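Long-range contacts in conserved hypothetical protein, putative anti-sigma factor (Parabacteroides distasonis, PDB 4M0N), which probably antagonises a sigma factor as part of a longer membrane protein, of which this chain holds the FecR and FecR C-terminal domains: residues V33-G38 / M49-E54; I59-M64 / I81-Q86; V109-G114 / M125-N130; F190-Y195 / T214-R219. The protein carries 1 engineered substitution. All blocks are in the same frame, centred on the assembly; numbering follows the deposited sequence.

Contact 1: residues V33-G38 / M49-E54; sequences VTLPDG and MRYPTE
Residues 33-36 run at 28° to residues 49-54, with no hydrogen bond between the two segments; the CA atoms of Val-33 and Met-49 are 10.3 Å apart, and the chains draw together toward Pro-36 and Glu-54, whose CA atoms are 6.0 Å apart. This is packing between the two beta sheets of the FecR domain: strand 31-34 is an outermost strand of the antiparallel sheet, and strand 48-51 belongs to the mixed one. A type I beta turn from Leu-35 to Gly-38 ends the first segment and leads back into strand 40-43. In the interface, Leu-35 lays CD2 over one face of the Tyr-51 ring, a CH-pi contact 3.7 Å from the ring centroid and 18° off the normal, displaced toward the rim. Tyr-51 reaches this place with CG set between its backbone N and carbonyl carbon (chi1 60°), which turns the ring in toward the opposing sheet. The two methyls of Val-33 divide their work: CG2 meets Tyr-51 OH, while CG1 packs on Met-49 CE, the end of a chain bent at its last torsion. Val-62, on the neighbouring strand, touches both Leu-35 and Tyr-51. An alanine in place of Tyr-51 would probably leave Leu-35 CD2 without its aromatic face and open a gap beside Val-33. Nearer solvent the Pro-36 ring lies against backbone carbonyls, its CG 3.6 Å from Pro-52 O and 3.3 Å from Thr-53 O.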
loop_
_atom_site.group_PDB
_atom_site.type_symbol
_atom_site.label_atom_id
_atom_site.label_comp_id
_atom_site.label_asym_id
_atom_site.label_seq_id
_atom_site.Cartn_x
_atom_site.Cartn_y
_atom_site.Cartn_z
ATOM N N VAL A 33 -1.690 15.639 -2.276
ATOM C CA VAL A 33 -2.701 16.628 -1.993
ATOM C C VAL A 33 -2.601 17.097 -0.562
ATOM O O VAL A 33 -2.247 16.345 0.344
ATOM C CB VAL A 33 -4.119 16.119 -2.308
ATOM C CG1 VAL A 33 -4.503 15.000 -1.373
ATOM C CG2 VAL A 33 -5.148 17.241 -2.228
ATOM N N THR A 34 -2.882 18.370 -0.367
ATOM C CA THR A 34 -2.970 18.896 0.954
ATOM C C THR A 34 -4.450 19.067 1.276
ATOM O O THR A 34 -5.192 19.746 0.547
ATOM C CB THR A 34 -2.213 20.211 1.082
ATOM O OG1 THR A 34 -0.868 19.990 0.681
ATOM C CG2 THR A 34 -2.219 20.683 2.489
ATOM N N LEU A 35 -4.871 18.458 2.375
ATOM C CA LEU A 35 -6.250 18.559 2.806
ATOM C C LEU A 35 -6.559 19.889 3.506
ATOM O O LEU A 35 -5.651 20.628 3.889
ATOM C CB LEU A 35 -6.578 17.374 3.722
ATOM C CG LEU A 35 -6.513 16.018 3.039
ATOM C CD1 LEU A 35 -6.749 14.911 4.049
ATOM C CD2 LEU A 35 -7.535 15.926 1.915
ATOM N N PRO A 36 -7.850 20.202 3.688
ATOM C CA PRO A 36 -8.250 21.484 4.297
ATOM C C PRO A 36 -7.685 21.751 5.686
ATOM O O PRO A 36 -7.597 22.912 6.097
ATOM C CB PRO A 36 -9.773 21.365 4.376
ATOM C CG PRO A 36 -10.129 20.420 3.289
ATOM C CD PRO A 36 -9.024 19.422 3.254
ATOM N N ASP A 37 -7.349 20.691 6.424
ATOM C CA ASP A 37 -6.758 20.829 7.747
ATOM C C ASP A 37 -5.229 20.943 7.699
ATOM O O ASP A 37 -4.590 21.002 8.750
ATOM C CB ASP A 37 -7.127 19.604 8.608
ATOM C CG ASP A 37 -6.503 18.322 8.088
ATOM O OD1 ASP A 37 -6.189 18.288 6.883
ATOM O OD2 ASP A 37 -6.305 17.367 8.886
ATOM N N GLY A 38 -4.641 20.888 6.503
ATOM C CA GLY A 38 -3.181 20.926 6.369
ATOM C C GLY A 38 -2.505 19.562 6.312
ATOM O O GLY A 38 -1.290 19.474 6.144
ATOM N N MET A 49 -9.370 8.452 -3.319
ATOM C CA MET A 49 -9.663 9.046 -2.046
ATOM C C MET A 49 -10.795 10.084 -2.180
ATOM O O MET A 49 -10.824 10.889 -3.127
ATOM C CB MET A 49 -8.404 9.657 -1.395
ATOM C CG MET A 49 -8.693 10.314 -0.053
ATOM S SD MET A 49 -7.223 10.921 0.799
ATOM C CE MET A 49 -6.776 12.311 -0.212
ATOM N N ARG A 50 -11.699 10.056 -1.205
ATOM C CA ARG A 50 -12.872 10.921 -1.133
ATOM C C ARG A 50 -12.752 11.717 0.150
ATOM O O ARG A 50 -12.504 11.146 1.222
ATOM C CB ARG A 50 -14.102 9.977 -1.089
ATOM C CG ARG A 50 -15.454 10.420 -1.543
ATOM C CD ARG A 50 -16.356 9.165 -1.511
ATOM N NE ARG A 50 -15.937 8.218 -2.553
ATOM C CZ ARG A 50 -15.432 6.992 -2.405
ATOM N NH1 ARG A 50 -15.260 6.418 -1.220
ATOM N NH2 ARG A 50 -15.087 6.323 -3.505
ATOM N N TYR A 51 -12.890 13.038 0.050
ATOM C CA TYR A 51 -12.751 13.927 1.206
ATOM C C TYR A 51 -13.626 15.137 0.972
ATOM O O TYR A 51 -13.976 15.433 -0.186
ATOM C CB TYR A 51 -11.286 14.328 1.418
ATOM C CG TYR A 51 -10.641 15.071 0.247
ATOM C CD1 TYR A 51 -10.037 14.376 -0.778
ATOM C CD2 TYR A 51 -10.588 16.462 0.214
ATOM C CE1 TYR A 51 -9.438 15.020 -1.843
ATOM C CE2 TYR A 51 -9.974 17.128 -0.848
ATOM C CZ TYR A 51 -9.388 16.388 -1.867
ATOM O OH TYR A 51 -8.771 16.988 -2.951
ATOM N N PRO A 52 -14.006 15.820 2.061
ATOM C CA PRO A 52 -14.845 17.008 1.989
ATOM C C PRO A 52 -13.982 18.257 1.737
ATOM O O PRO A 52 -12.847 18.330 2.185
ATOM C CB PRO A 52 -15.493 17.028 3.363
ATOM C CG PRO A 52 -14.439 16.522 4.276
ATOM C CD PRO A 52 -13.573 15.569 3.457
ATOM N N THR A 53 -14.511 19.255 1.043
ATOM C CA THR A 53 -13.737 20.494 0.844
ATOM C C THR A 53 -13.567 21.296 2.165
ATOM O O THR A 53 -12.719 22.173 2.259
ATOM C CB THR A 53 -14.317 21.318 -0.319
ATOM O OG1 THR A 53 -15.722 21.444 -0.135
ATOM C CG2 THR A 53 -14.031 20.592 -1.669
ATOM N N GLU A 54 -14.360 20.965 3.179
ATOM C CA GLU A 54 -14.204 21.490 4.533
ATOM C C GLU A 54 -14.534 20.380 5.532
ATOM O O GLU A 54 -15.497 19.647 5.316
ATOM C CB GLU A 54 -15.165 22.673 4.716
ATOM C CG GLU A 54 -15.106 23.390 6.054
ATOM C CD GLU A 54 -15.774 24.763 5.992
ATOM O OE1 GLU A 54 -16.148 25.198 4.881
ATOM O OE2 GLU A 54 -15.921 25.415 7.047
#

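Contact 2: residues I59-M64 / I81-Q86; sequences IRLVEM and IVRTRQ
Glu-63 and Arg-83 lie side by side and point the same way from adjacent parallel strands, 60-64 and 81-83, of the mixed sheet in the FecR domain. Their carboxylate and guanidinium planes are turned 51° apart, and Glu-63 OE2 stays 5.3 Å from Arg-83 NH1; a water, lying at the guanidinium edge, donates to OE2 and accepts from NH1. On the same face Leu-61 crosses Arg-83. With CG trans to the backbone N (chi1 177°), it places CD1 over the centre of the guanidinium, 3.9 Å from its plane, while the same methyl meets Ile-81 CG2 at 3.7 Å. On the other face Val-62 CG2 touches Val-82 CG2, and both valines rest on Phe-70. The backbones are joined by four hydrogen bonds, of which Val-62 N to Ile-81 O is almost linear (175°). Arg-83 also forms a salt bridge to Asp-88, and Glu-63 one to Arg-50. A methionine in place of Arg-83 would probably leave Asp-88 without its charged mate and the bridging water without its donor on NH1. The water bridge suggests that the two charges feel each other mainly indirectly, each probably steadied by its own direct partner, with an aliphatic methyl against one guanidinium face.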
loop_
_atom_site.group_PDB
_atom_site.type_symbol
_atom_site.label_atom_id
_atom_site.label_comp_id
_atom_site.label_asym_id
_atom_site.label_seq_id
_atom_site.Cartn_x
_atom_site.Cartn_y
_atom_site.Cartn_z
ATOM N N ILE A 59 -15.048 15.078 13.504
ATOM C CA ILE A 59 -13.949 14.227 13.082
ATOM C C ILE A 59 -13.528 14.704 11.709
ATOM O O ILE A 59 -14.318 15.309 10.975
ATOM C CB ILE A 59 -14.345 12.730 13.028
ATOM C CG1 ILE A 59 -15.505 12.507 12.061
ATOM C CG2 ILE A 59 -14.735 12.237 14.414
ATOM C CD1 ILE A 59 -15.722 11.050 11.696
ATOM N N ARG A 60 -12.266 14.485 11.392
ATOM C CA ARG A 60 -11.766 14.731 10.069
ATOM C C ARG A 60 -11.768 13.374 9.356
ATOM O O ARG A 60 -10.851 12.597 9.549
ATOM C CB ARG A 60 -10.341 15.262 10.164
ATOM C CG ARG A 60 -10.255 16.636 10.797
ATOM C CD ARG A 60 -8.812 17.056 11.011
ATOM N NE ARG A 60 -8.201 16.342 12.110
ATOM C CZ ARG A 60 -6.888 16.260 12.339
ATOM N NH1 ARG A 60 -6.013 16.827 11.526
ATOM N NH2 ARG A 60 -6.433 15.630 13.415
ATOM N N LEU A 61 -12.784 13.117 8.533
ATOM C CA LEU A 61 -12.968 11.808 7.896
ATOM C C LEU A 61 -12.663 11.822 6.409
ATOM O O LEU A 61 -13.175 12.662 5.678
ATOM C CB LEU A 61 -14.418 11.354 8.069
ATOM C CG LEU A 61 -14.793 10.022 7.400
ATOM C CD1 LEU A 61 -14.149 8.878 8.152
ATOM C CD2 LEU A 61 -16.307 9.904 7.407
ATOM N N VAL A 62 -11.837 10.878 5.964
ATOM C CA VAL A 62 -11.628 10.618 4.551
ATOM C C VAL A 62 -11.862 9.119 4.296
ATOM O O VAL A 62 -11.797 8.289 5.231
ATOM C CB VAL A 62 -10.274 11.127 4.032
ATOM C CG1 VAL A 62 -10.075 12.604 4.393
ATOM C CG2 VAL A 62 -9.114 10.280 4.534
ATOM N N GLU A 63 -12.232 8.801 3.061
ATOM C CA GLU A 63 -12.427 7.417 2.628
ATOM C C GLU A 63 -11.416 7.131 1.559
ATOM O O GLU A 63 -11.159 7.973 0.698
ATOM C CB GLU A 63 -13.840 7.166 2.081
ATOM C CG GLU A 63 -14.933 7.178 3.140
ATOM C CD GLU A 63 -16.323 6.958 2.550
ATOM O OE1 GLU A 63 -16.486 7.066 1.328
ATOM O OE2 GLU A 63 -17.253 6.708 3.328
ATOM N N MET A 64 -10.799 5.955 1.616
ATOM C CA MET A 64 -9.779 5.643 0.676
ATOM C C MET A 64 -9.782 4.172 0.326
ATOM O O MET A 64 -10.062 3.320 1.167
ATOM C CB MET A 64 -8.422 6.052 1.266
ATOM C CG MET A 64 -7.288 5.972 0.276
ATOM S SD MET A 64 -6.385 4.413 0.219
ATOM C CE MET A 64 -5.681 4.433 1.873
ATOM N N ILE A 81 -9.729 10.322 10.677
ATOM C CA ILE A 81 -10.030 8.923 10.380
ATOM C C ILE A 81 -9.857 8.630 8.905
ATOM O O ILE A 81 -10.482 9.277 8.030
ATOM C CB ILE A 81 -11.441 8.541 10.827
ATOM C CG1 ILE A 81 -11.575 8.688 12.338
ATOM C CG2 ILE A 81 -11.747 7.116 10.358
ATOM C CD1 ILE A 81 -12.945 8.334 12.882
ATOM N N VAL A 82 -9.007 7.656 8.611
ATOM C CA VAL A 82 -8.943 7.130 7.253
ATOM C C VAL A 82 -9.829 5.883 7.251
ATOM O O VAL A 82 -9.521 4.892 7.908
ATOM C CB VAL A 82 -7.523 6.758 6.833
ATOM C CG1 VAL A 82 -7.563 6.095 5.441
ATOM C CG2 VAL A 82 -6.610 7.974 6.856
ATOM N N ARG A 83 -10.927 5.960 6.527
ATOM C CA ARG A 83 -11.894 4.874 6.456
ATOM C C ARG A 83 -11.678 4.061 5.204
ATOM O O ARG A 83 -11.843 4.542 4.067
ATOM C CB ARG A 83 -13.321 5.416 6.481
ATOM C CG ARG A 83 -14.410 4.359 6.291
ATOM C CD ARG A 83 -15.714 4.844 6.899
ATOM N NE ARG A 83 -15.577 4.979 8.337
ATOM C CZ ARG A 83 -16.334 5.748 9.110
ATOM N NH1 ARG A 83 -17.353 6.441 8.601
ATOM N NH2 ARG A 83 -16.100 5.784 10.421
ATOM N N THR A 84 -11.284 2.824 5.440
ATOM C CA THR A 84 -11.191 1.834 4.412
ATOM C C THR A 84 -12.233 0.748 4.646
ATOM O O THR A 84 -12.840 0.639 5.716
ATOM C CB THR A 84 -9.816 1.187 4.365
ATOM O OG1 THR A 84 -9.666 0.306 5.490
ATOM C CG2 THR A 84 -8.724 2.215 4.348
ATOM N N ARG A 85 -12.438 -0.048 3.617
ATOM C CA ARG A 85 -13.415 -1.102 3.732
ATOM C C ARG A 85 -13.137 -1.985 4.950
ATOM O O ARG A 85 -14.079 -2.384 5.635
ATOM C CB ARG A 85 -13.465 -1.940 2.459
ATOM C CG ARG A 85 -14.569 -3.001 2.488
ATOM C CD ARG A 85 -14.507 -3.953 1.295
ATOM N NE ARG A 85 -13.268 -4.742 1.220
ATOM C CZ ARG A 85 -13.036 -5.907 1.834
ATOM N NH1 ARG A 85 -13.956 -6.481 2.607
ATOM N NH2 ARG A 85 -11.864 -6.517 1.670
ATOM N N GLN A 86 -11.862 -2.299 5.185
ATOM C CA GLN A 86 -11.446 -3.263 6.193
ATOM C C GLN A 86 -11.365 -2.675 7.604
ATOM O O GLN A 86 -11.459 -3.411 8.591
ATOM C CB GLN A 86 -10.086 -3.809 5.823
ATOM C CG GLN A 86 -10.075 -4.546 4.488
ATOM C CD GLN A 86 -9.535 -3.706 3.340
ATOM O OE1 GLN A 86 -9.705 -2.465 3.299
ATOM N NE2 GLN A 86 -8.910 -4.385 2.374
HETATM O O HOH W 1 -18.059 7.162 5.918
HETATM O O HOH W 2 -11.276 0.786 1.057
#

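Contact 3: residues V109-G114 / M125-N130; sequences VSVRTG and MRLLPN
Val-111 packs against the backbone and side chains of residues 127-129 where two sheets of the FecR-type beta domain meet: strand 106-111 lies in the antiparallel sheet, and strand 123-127 is an outermost strand of the mixed one. The touching parts run at 90° to each other. The tight part is buried. Val-111 CG2 presses on Leu-127 CB at 3.5 Å, and Val-111 CB lies 3.3 Å from Leu-128 O. Leu-127, with CG trans to its carbonyl carbon (chi1 -67°), sends CD1 on toward Val-109, meeting CG1 there at 4.3 Å; Val-118 and Ile-133 also touch this leucine. Toward solvent the contact becomes a matter of proline against backbone. Pro-129 sits over the corner at Arg-112 and Thr-113, a classic beta bulge opposite Ser-95, and its CB rests 3.5 Å from Arg-112 O. At the far end of the ring, CD comes within 3.2 Å of Gly-114 O. Asn-130 OD1 accepts a hydrogen bond from the backbone N of Ala-149, at the start of helix 149-152. Past the proline comes the one hydrogen bond across the segments: Asn-130 N donates to Val-111 O over 2.8 Å, at 167°.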
loop_
_atom_site.group_PDB
_atom_site.type_symbol
_atom_site.label_atom_id
_atom_site.label_comp_id
_atom_site.label_asym_id
_atom_site.label_seq_id
_atom_site.Cartn_x
_atom_site.Cartn_y
_atom_site.Cartn_z
ATOM N N VAL A 109 -1.317 -1.379 7.518
ATOM C CA VAL A 109 -1.128 -0.054 8.069
ATOM C C VAL A 109 0.207 -0.025 8.796
ATOM O O VAL A 109 0.495 -0.895 9.606
ATOM C CB VAL A 109 -2.259 0.298 9.063
ATOM C CG1 VAL A 109 -2.033 1.649 9.713
ATOM C CG2 VAL A 109 -3.612 0.226 8.351
ATOM N N SER A 110 1.035 0.952 8.445
ATOM C CA SER A 110 2.435 1.017 8.905
ATOM C C SER A 110 2.712 2.421 9.396
ATOM O O SER A 110 2.482 3.392 8.677
ATOM C CB SER A 110 3.379 0.702 7.762
ATOM O OG SER A 110 3.048 -0.509 7.074
ATOM N N VAL A 111 3.186 2.543 10.636
ATOM C CA VAL A 111 3.318 3.843 11.279
ATOM C C VAL A 111 4.739 4.370 11.137
ATOM O O VAL A 111 5.692 3.671 11.437
ATOM C CB VAL A 111 2.980 3.780 12.787
ATOM C CG1 VAL A 111 3.088 5.151 13.415
ATOM C CG2 VAL A 111 1.600 3.173 12.995
ATOM N N ARG A 112 4.863 5.584 10.622
ATOM C CA ARG A 112 6.150 6.241 10.517
ATOM C C ARG A 112 6.453 7.108 11.740
ATOM O O ARG A 112 7.532 7.026 12.327
ATOM C CB ARG A 112 6.203 7.090 9.268
ATOM C CG ARG A 112 7.547 7.753 9.035
ATOM C CD ARG A 112 8.406 6.876 8.154
ATOM N NE ARG A 112 9.650 7.510 7.733
ATOM C CZ ARG A 112 10.762 7.577 8.465
ATOM N NH1 ARG A 112 10.834 7.036 9.679
ATOM N NH2 ARG A 112 11.833 8.187 7.962
ATOM N N THR A 113 5.495 7.949 12.114
ATOM C CA THR A 113 5.635 8.800 13.277
ATOM C C THR A 113 4.310 8.841 14.027
ATOM O O THR A 113 3.264 8.662 13.449
ATOM C CB THR A 113 6.058 10.244 12.897
ATOM O OG1 THR A 113 4.996 10.910 12.217
ATOM C CG2 THR A 113 7.233 10.216 11.966
ATOM N N GLY A 114 4.363 9.064 15.331
ATOM C CA GLY A 114 3.155 9.237 16.131
ATOM C C GLY A 114 2.507 7.922 16.528
ATOM O O GLY A 114 3.132 6.857 16.452
ATOM N N MET A 125 -6.470 -2.066 17.730
ATOM C CA MET A 125 -5.055 -2.149 18.027
ATOM C C MET A 125 -4.411 -0.789 17.920
ATOM O O MET A 125 -4.693 -0.045 17.007
ATOM C CB MET A 125 -4.400 -3.117 17.053
ATOM C CG MET A 125 -5.064 -4.493 17.065
ATOM S SD MET A 125 -4.260 -5.753 16.033
ATOM C CE MET A 125 -2.945 -6.193 17.149
ATOM N N ARG A 126 -3.513 -0.495 18.849
ATOM C CA ARG A 126 -2.777 0.744 18.774
ATOM C C ARG A 126 -1.368 0.416 18.301
ATOM O O ARG A 126 -0.769 -0.589 18.708
ATOM C CB ARG A 126 -2.805 1.468 20.111
ATOM C CG ARG A 126 -4.200 1.975 20.440
ATOM C CD ARG A 126 -4.239 3.000 21.559
ATOM N NE ARG A 126 -3.881 2.418 22.851
ATOM C CZ ARG A 126 -4.327 2.836 24.034
ATOM N NH1 ARG A 126 -5.187 3.847 24.124
ATOM N NH2 ARG A 126 -3.922 2.219 25.139
ATOM N N LEU A 127 -0.843 1.281 17.449
ATOM C CA LEU A 127 0.448 1.057 16.798
ATOM C C LEU A 127 1.338 2.249 17.029
ATOM O O LEU A 127 0.866 3.380 17.092
ATOM C CB LEU A 127 0.263 0.912 15.311
ATOM C CG LEU A 127 -0.503 -0.329 14.852
ATOM C CD1 LEU A 127 -0.664 -0.180 13.354
ATOM C CD2 LEU A 127 0.211 -1.611 15.237
ATOM N N LEU A 128 2.629 1.960 17.161
ATOM C CA LEU A 128 3.657 2.955 17.307
ATOM C C LEU A 128 4.595 2.920 16.095
ATOM O O LEU A 128 4.464 2.063 15.228
ATOM C CB LEU A 128 4.466 2.609 18.566
ATOM C CG LEU A 128 3.722 2.650 19.893
ATOM C CD1 LEU A 128 4.647 2.069 20.974
ATOM C CD2 LEU A 128 3.382 4.097 20.164
ATOM N N PRO A 129 5.564 3.863 16.047
ATOM C CA PRO A 129 6.442 3.896 14.882
ATOM C C PRO A 129 7.156 2.590 14.613
ATOM O O PRO A 129 7.616 1.907 15.516
ATOM C CB PRO A 129 7.408 5.037 15.218
ATOM C CG PRO A 129 6.551 5.983 16.020
ATOM C CD PRO A 129 5.768 5.045 16.901
ATOM N N ASN A 130 7.183 2.232 13.342
ATOM C CA ASN A 130 7.789 0.996 12.865
ATOM C C ASN A 130 7.115 -0.279 13.380
ATOM O O ASN A 130 7.733 -1.325 13.490
ATOM C CB ASN A 130 9.283 1.017 13.054
ATOM C CG ASN A 130 9.908 2.248 12.417
ATOM O OD1 ASN A 130 9.556 2.604 11.291
ATOM N ND2 ASN A 130 10.688 2.965 13.171
#

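Contact 4: residues F190-Y195 / T214-R219; sequences FDDYIY and TGIRYR
Ile-216 meets the edge of the Phe-190 ring, with CG1 3.9 Å from CE1 and CG2 in the plane of the ring, the first of two apolar contacts between residues 190-195 and 214-219. At the other end, Ile-194 CD1 touches Thr-214 CG2 at 3.8 Å, the two side chains crossing at about a right angle; Ile-194 also packs on Ile-167 and Val-170 of helix 167-178.

Contacts of a carboxylate with carbon form the second group. Asp-192, its CG trans to the carbonyl carbon (chi1 -49°), reaches between the two apolar pairs: OD2 lies 3.7 Å from Thr-214 CB, while OD1 is 3.8 Å from Ile-216 CD1. All this belongs to the FecR C-terminal domain, at the point where helix 203-214 ends and the chain passes through Gly-215, with positive phi, into strand 217-221.

The polar bonds run within the second segment or away from the pair. Thr-214 OG1 accepts from Ile-216 N at 2.9 Å in an ST turn, which ties the helix end to the residue touching Phe-190; the same hydroxyl bonds to Ile-210 O in the last turn of the helix. The charge of Asp-192 is met through OD1 by Lys-229, in a salt bridge.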
loop_
_atom_site.group_PDB
_atom_site.type_symbol
_atom_site.label_atom_id
_atom_site.label_comp_id
_atom_site.label_asym_id
_atom_site.label_seq_id
_atom_site.Cartn_x
_atom_site.Cartn_y
_atom_site.Cartn_z
ATOM N N PHE A 190 3.466 -20.811 -8.019
ATOM C CA PHE A 190 4.112 -19.563 -7.573
ATOM C C PHE A 190 3.930 -19.365 -6.069
ATOM O O PHE A 190 3.102 -18.569 -5.628
ATOM C CB PHE A 190 3.557 -18.359 -8.339
ATOM C CG PHE A 190 4.041 -18.276 -9.759
ATOM C CD1 PHE A 190 5.280 -17.718 -10.048
ATOM C CD2 PHE A 190 3.260 -18.743 -10.803
ATOM C CE1 PHE A 190 5.730 -17.631 -11.351
ATOM C CE2 PHE A 190 3.714 -18.673 -12.111
ATOM C CZ PHE A 190 4.949 -18.113 -12.385
ATOM N N ASP A 191 4.730 -20.095 -5.302
ATOM C CA ASP A 191 4.649 -20.088 -3.843
ATOM C C ASP A 191 5.728 -19.189 -3.235
ATOM O O ASP A 191 6.003 -19.261 -2.038
ATOM C CB ASP A 191 4.819 -21.528 -3.337
ATOM C CG ASP A 191 3.977 -21.831 -2.112
ATOM O OD1 ASP A 191 4.151 -21.161 -1.065
ATOM O OD2 ASP A 191 3.155 -22.774 -2.196
ATOM N N ASP A 192 6.321 -18.322 -4.049
ATOM C CA ASP A 192 7.538 -17.620 -3.653
ATOM C C ASP A 192 7.257 -16.408 -2.756
ATOM O O ASP A 192 6.211 -15.766 -2.844
ATOM C CB ASP A 192 8.311 -17.158 -4.884
ATOM C CG ASP A 192 8.497 -18.261 -5.906
ATOM O OD1 ASP A 192 7.500 -18.635 -6.566
ATOM O OD2 ASP A 192 9.643 -18.741 -6.054
ATOM N N TYR A 193 8.224 -16.119 -1.893
ATOM C CA TYR A 193 8.214 -14.897 -1.104
ATOM C C TYR A 193 9.429 -14.072 -1.520
ATOM O O TYR A 193 10.538 -14.607 -1.674
ATOM C CB TYR A 193 8.247 -15.231 0.387
ATOM C CG TYR A 193 6.994 -15.935 0.852
ATOM C CD1 TYR A 193 5.787 -15.252 0.917
ATOM C CD2 TYR A 193 7.011 -17.286 1.214
ATOM C CE1 TYR A 193 4.629 -15.882 1.320
ATOM C CE2 TYR A 193 5.853 -17.929 1.625
ATOM C CZ TYR A 193 4.668 -17.224 1.679
ATOM O OH TYR A 193 3.502 -17.824 2.088
ATOM N N ILE A 194 9.211 -12.777 -1.735
ATOM C CA ILE A 194 10.236 -11.917 -2.293
ATOM C C ILE A 194 10.843 -10.989 -1.251
ATOM O O ILE A 194 10.135 -10.444 -0.381
ATOM C CB ILE A 194 9.672 -11.077 -3.452
ATOM C CG1 ILE A 194 8.958 -11.978 -4.471
ATOM C CG2 ILE A 194 10.753 -10.229 -4.101
ATOM C CD1 ILE A 194 9.822 -13.019 -5.140
ATOM N N TYR A 195 12.155 -10.819 -1.358
ATOM C CA TYR A 195 12.914 -9.897 -0.521
ATOM C C TYR A 195 13.688 -8.946 -1.416
ATOM O O TYR A 195 14.180 -9.342 -2.475
ATOM C CB TYR A 195 13.921 -10.661 0.354
ATOM C CG TYR A 195 13.293 -11.642 1.319
ATOM C CD1 TYR A 195 12.869 -12.901 0.890
ATOM C CD2 TYR A 195 13.135 -11.318 2.662
ATOM C CE1 TYR A 195 12.299 -13.802 1.771
ATOM C CE2 TYR A 195 12.569 -12.211 3.557
ATOM C CZ TYR A 195 12.145 -13.448 3.110
ATOM O OH TYR A 195 11.580 -14.332 4.009
ATOM N N THR A 214 14.665 -16.307 -7.644
ATOM C CA THR A 214 13.618 -17.332 -7.623
ATOM C C THR A 214 13.661 -18.324 -8.772
ATOM O O THR A 214 13.037 -19.380 -8.684
ATOM C CB THR A 214 12.227 -16.673 -7.665
ATOM O OG1 THR A 214 12.051 -16.007 -8.927
ATOM C CG2 THR A 214 12.091 -15.684 -6.528
ATOM N N GLY A 215 14.385 -17.989 -9.843
ATOM C CA GLY A 215 14.281 -18.715 -11.100
ATOM C C GLY A 215 13.102 -18.300 -11.976
ATOM O O GLY A 215 13.006 -18.721 -13.124
ATOM N N ILE A 216 12.210 -17.454 -11.474
ATOM C CA ILE A 216 11.063 -17.029 -12.278
ATOM C C ILE A 216 11.542 -16.243 -13.507
ATOM O O ILE A 216 12.302 -15.289 -13.372
ATOM C CB ILE A 216 10.098 -16.174 -11.433
ATOM C CG1 ILE A 216 9.468 -17.033 -10.331
ATOM C CG2 ILE A 216 8.989 -15.553 -12.287
ATOM C CD1 ILE A 216 8.894 -16.214 -9.201
ATOM N N ARG A 217 11.128 -16.667 -14.701
ATOM C CA ARG A 217 11.441 -15.938 -15.926
ATOM C C ARG A 217 10.229 -15.141 -16.372
ATOM O O ARG A 217 9.111 -15.338 -15.872
ATOM C CB ARG A 217 11.879 -16.885 -17.049
ATOM C CG ARG A 217 13.275 -17.460 -16.861
ATOM C CD ARG A 217 13.675 -18.389 -17.999
ATOM N NE ARG A 217 14.708 -19.318 -17.534
ATOM C CZ ARG A 217 16.019 -19.071 -17.516
ATOM N NH1 ARG A 217 16.509 -17.918 -17.972
ATOM N NH2 ARG A 217 16.851 -19.995 -17.040
ATOM N N TYR A 218 10.455 -14.231 -17.307
ATOM C CA TYR A 218 9.368 -13.463 -17.901
ATOM C C TYR A 218 9.533 -13.320 -19.411
ATOM O O TYR A 218 10.653 -13.243 -19.904
ATOM C CB TYR A 218 9.306 -12.081 -17.256
ATOM C CG TYR A 218 10.529 -11.231 -17.511
ATOM C CD1 TYR A 218 11.685 -11.396 -16.749
ATOM C CD2 TYR A 218 10.528 -10.264 -18.510
ATOM C CE1 TYR A 218 12.797 -10.608 -16.965
ATOM C CE2 TYR A 218 11.637 -9.474 -18.737
ATOM C CZ TYR A 218 12.767 -9.650 -17.957
ATOM O OH TYR A 218 13.876 -8.864 -18.192
ATOM N N ARG A 219 8.415 -13.308 -20.134
ATOM C CA ARG A 219 8.412 -12.900 -21.541
ATOM C C ARG A 219 7.275 -11.935 -21.872
ATOM O O ARG A 219 6.196 -11.992 -21.270
ATOM C CB ARG A 219 8.343 -14.124 -22.460
ATOM C CG ARG A 219 7.113 -14.990 -22.254
ATOM C CD ARG A 219 7.159 -16.266 -23.075
ATOM N NE ARG A 219 6.705 -17.395 -22.268
ATOM C CZ ARG A 219 5.438 -17.639 -21.935
ATOM N NH1 ARG A 219 4.450 -16.848 -22.350
ATOM N NH2 ARG A 219 5.157 -18.697 -21.185
#

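The four contacts follow one another along the chain, each closing before the next opens. Contacts 1 and 2 have centres 12 Å apart and touch directly: strands 48-51 and 60-65 are neighbours in the mixed sheet, and two salt bridges, Asp-37 to Arg-60 and Arg-50 to Glu-63, join them. Contact 3, centred about 16 Å from contact 2 and 22 Å from contact 1, reaches the same mixed sheet at strand 123-127, one of its outermost strands, so contacts 1 and 3 both bring the mixed and the antiparallel sheet together. Contact 4 stands apart in the FecR C-terminal domain, 30 to 40 Å from the others between centres, consistent with two separately packed domains.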